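Local atomic coordinates of tetratricopeptide repeat domain protein (Salinibacter ruber, PDB entry 3MA5), a protein that is of unknown function but carries tetratricopeptide repeats, helical hairpins that in related proteins commonly serve as platforms for binding protein partners. Residues Y11-E16 against L27-E32. Sequence-based numbering, arbitrary orientation.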
loop_
_atom_site.group_PDB
_atom_site.type_symbol
_atom_site.label_atom_id
_atom_site.label_comp_id
_atom_site.label_asym_id
_atom_site.label_seq_id
_atom_site.Cartn_x
_atom_site.Cartn_y
_atom_site.Cartn_z
ATOM N N TYR A 11 8.242 0.441 7.914
ATOM C CA TYR A 11 7.870 0.273 6.516
ATOM C C TYR A 11 8.859 -0.753 5.907
ATOM O O TYR A 11 8.455 -1.797 5.387
ATOM C CB TYR A 11 7.973 1.605 5.772
ATOM C CG TYR A 11 7.909 1.465 4.273
ATOM C CD1 TYR A 11 6.694 1.537 3.594
ATOM C CD2 TYR A 11 9.062 1.228 3.535
ATOM C CE1 TYR A 11 6.629 1.387 2.213
ATOM C CE2 TYR A 11 9.011 1.068 2.155
ATOM C CZ TYR A 11 7.789 1.149 1.500
ATOM O OH TYR A 11 7.725 1.004 0.137
ATOM N N ALA A 12 10.154 -0.445 5.984
ATOM C CA ALA A 12 11.189 -1.331 5.459
ATOM C C ALA A 12 11.052 -2.695 6.132
ATOM O O ALA A 12 11.242 -3.736 5.501
ATOM C CB ALA A 12 12.582 -0.739 5.722
ATOM N N LEU A 13 10.725 -2.673 7.417
ATOM C CA LEU A 13 10.523 -3.890 8.189
ATOM C C LEU A 13 9.485 -4.723 7.437
ATOM O O LEU A 13 9.777 -5.818 6.950
ATOM C CB LEU A 13 9.977 -3.522 9.567
ATOM C CG LEU A 13 9.951 -4.490 10.751
ATOM C CD1 LEU A 13 10.098 -5.920 10.291
ATOM C CD2 LEU A 13 11.076 -4.107 11.689
ATOM N N ALA A 14 8.275 -4.175 7.344
ATOM C CA ALA A 14 7.151 -4.802 6.656
ATOM C C ALA A 14 7.558 -5.314 5.291
ATOM O O ALA A 14 7.041 -6.314 4.810
ATOM C CB ALA A 14 6.034 -3.798 6.492
ATOM N N GLN A 15 8.494 -4.602 4.681
ATOM C CA GLN A 15 9.008 -4.905 3.356
ATOM C C GLN A 15 9.897 -6.127 3.245
ATOM O O GLN A 15 9.883 -6.820 2.229
ATOM C CB GLN A 15 9.766 -3.696 2.845
ATOM C CG GLN A 15 8.886 -2.626 2.245
ATOM C CD GLN A 15 8.800 -2.764 0.744
ATOM O OE1 GLN A 15 7.944 -3.475 0.221
ATOM N NE2 GLN A 15 9.717 -2.103 0.037
ATOM N N GLU A 16 10.688 -6.387 4.273
ATOM C CA GLU A 16 11.556 -7.550 4.239
ATOM C C GLU A 16 10.657 -8.776 4.371
ATOM O O GLU A 16 10.819 -9.756 3.633
ATOM C CB GLU A 16 12.589 -7.503 5.376
ATOM C CG GLU A 16 13.657 -6.398 5.316
ATOM C CD GLU A 16 14.483 -6.415 4.033
ATOM O OE1 GLU A 16 14.359 -7.376 3.235
ATOM O OE2 GLU A 16 15.261 -5.452 3.830
ATOM N N LEU A 27 1.274 -7.418 6.312
ATOM C CA LEU A 27 -0.031 -6.757 6.345
ATOM C C LEU A 27 -0.352 -6.061 7.664
ATOM O O LEU A 27 -0.878 -4.954 7.663
ATOM C CB LEU A 27 -1.152 -7.738 6.003
ATOM C CG LEU A 27 -2.547 -7.132 6.209
ATOM C CD1 LEU A 27 -3.331 -7.059 4.909
ATOM C CD2 LEU A 27 -3.276 -7.959 7.219
ATOM N N ALA A 28 -0.048 -6.709 8.782
ATOM C CA ALA A 28 -0.283 -6.120 10.097
ATOM C C ALA A 28 0.367 -4.740 10.115
ATOM O O ALA A 28 -0.305 -3.720 10.246
ATOM C CB ALA A 28 0.335 -7.001 11.180
ATOM N N LEU A 29 1.684 -4.722 9.971
ATOM C CA LEU A 29 2.451 -3.484 9.956
ATOM C C LEU A 29 1.877 -2.444 8.985
ATOM O O LEU A 29 1.666 -1.289 9.359
ATOM C CB LEU A 29 3.911 -3.781 9.584
ATOM C CG LEU A 29 4.771 -4.539 10.601
ATOM C CD1 LEU A 29 6.072 -4.964 9.946
ATOM C CD2 LEU A 29 5.043 -3.668 11.814
ATOM N N PHE A 30 1.621 -2.852 7.743
ATOM C CA PHE A 30 1.090 -1.928 6.745
ATOM C C PHE A 30 -0.195 -1.220 7.175
ATOM O O PHE A 30 -0.304 -0.000 7.046
ATOM C CB PHE A 30 0.850 -2.646 5.405
ATOM C CG PHE A 30 2.090 -2.819 4.579
ATOM C CD1 PHE A 30 3.052 -1.809 4.507
ATOM C CD2 PHE A 30 2.297 -3.985 3.851
ATOM C CE1 PHE A 30 4.201 -1.960 3.721
ATOM C CE2 PHE A 30 3.443 -4.146 3.061
ATOM C CZ PHE A 30 4.391 -3.132 2.999
ATOM N N GLU A 31 -1.160 -1.989 7.674
ATOM C CA GLU A 31 -2.449 -1.440 8.093
ATOM C C GLU A 31 -2.280 -0.449 9.219
ATOM O O GLU A 31 -2.944 0.592 9.251
ATOM C CB GLU A 31 -3.390 -2.561 8.540
ATOM C CG GLU A 31 -4.489 -2.881 7.542
ATOM C CD GLU A 31 -5.070 -4.270 7.754
ATOM O OE1 GLU A 31 -5.197 -4.670 8.928
ATOM O OE2 GLU A 31 -5.402 -4.959 6.759
ATOM N N GLU A 32 -1.386 -0.796 10.137
ATOM C CA GLU A 32 -1.060 0.012 11.304
ATOM C C GLU A 32 -0.482 1.357 10.837
ATOM O O GLU A 32 -0.946 2.433 11.225
ATOM C CB GLU A 32 -0.044 -0.775 12.111
ATOM C CG GLU A 32 0.445 -0.165 13.379
ATOM C CD GLU A 32 1.651 -0.937 13.884
ATOM O OE1 GLU A 32 2.656 -0.986 13.125
ATOM O OE2 GLU A 32 1.600 -1.502 15.010
#
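Tyr11 meets Phe30 at the start of the contact: although its CB leads off from the opposing helix, the phenol ring reaches back, and CD1 comes to 4.3 Å from Phe30 CE1, at the edge of the phenylalanine ring and near its plane. Two residues on, Leu13 packs against Leu29. Its CG lies 4.0 Å from Leu29 CD1, and the two side chains cross at about a right angle. Ala14 follows at the heart of the interface, where its methyl group is directed toward helix 23-36 and fits between two neighbouring side chains. On one flank Ala14 CB is 3.6 Å from Leu29 CD1; on the other it lies over one face of the Phe30 ring, displaced toward the rim, in a CH-pi contact, 4.0 Å from the ring centroid and 18° off the normal. Phe30 CG stands anti to its own carbonyl carbon (chi1 -80°), which swings the ring toward helix 7-19, where it also touches Leu18, while Thr43 of helix 42-53 adjoins it too. The small Ala14 probably lets the backbones close in, with its CA 5.9 Å from that of Leu29. The segments run nearly antiparallel, at 153° with axes 8.9 Å apart, consistent with the helix pair of the predicted tetratricopeptide repeat. No hydrogen bond spans them, so here the hairpin is joined by apolar and CH-pi contacts, without polar pairing.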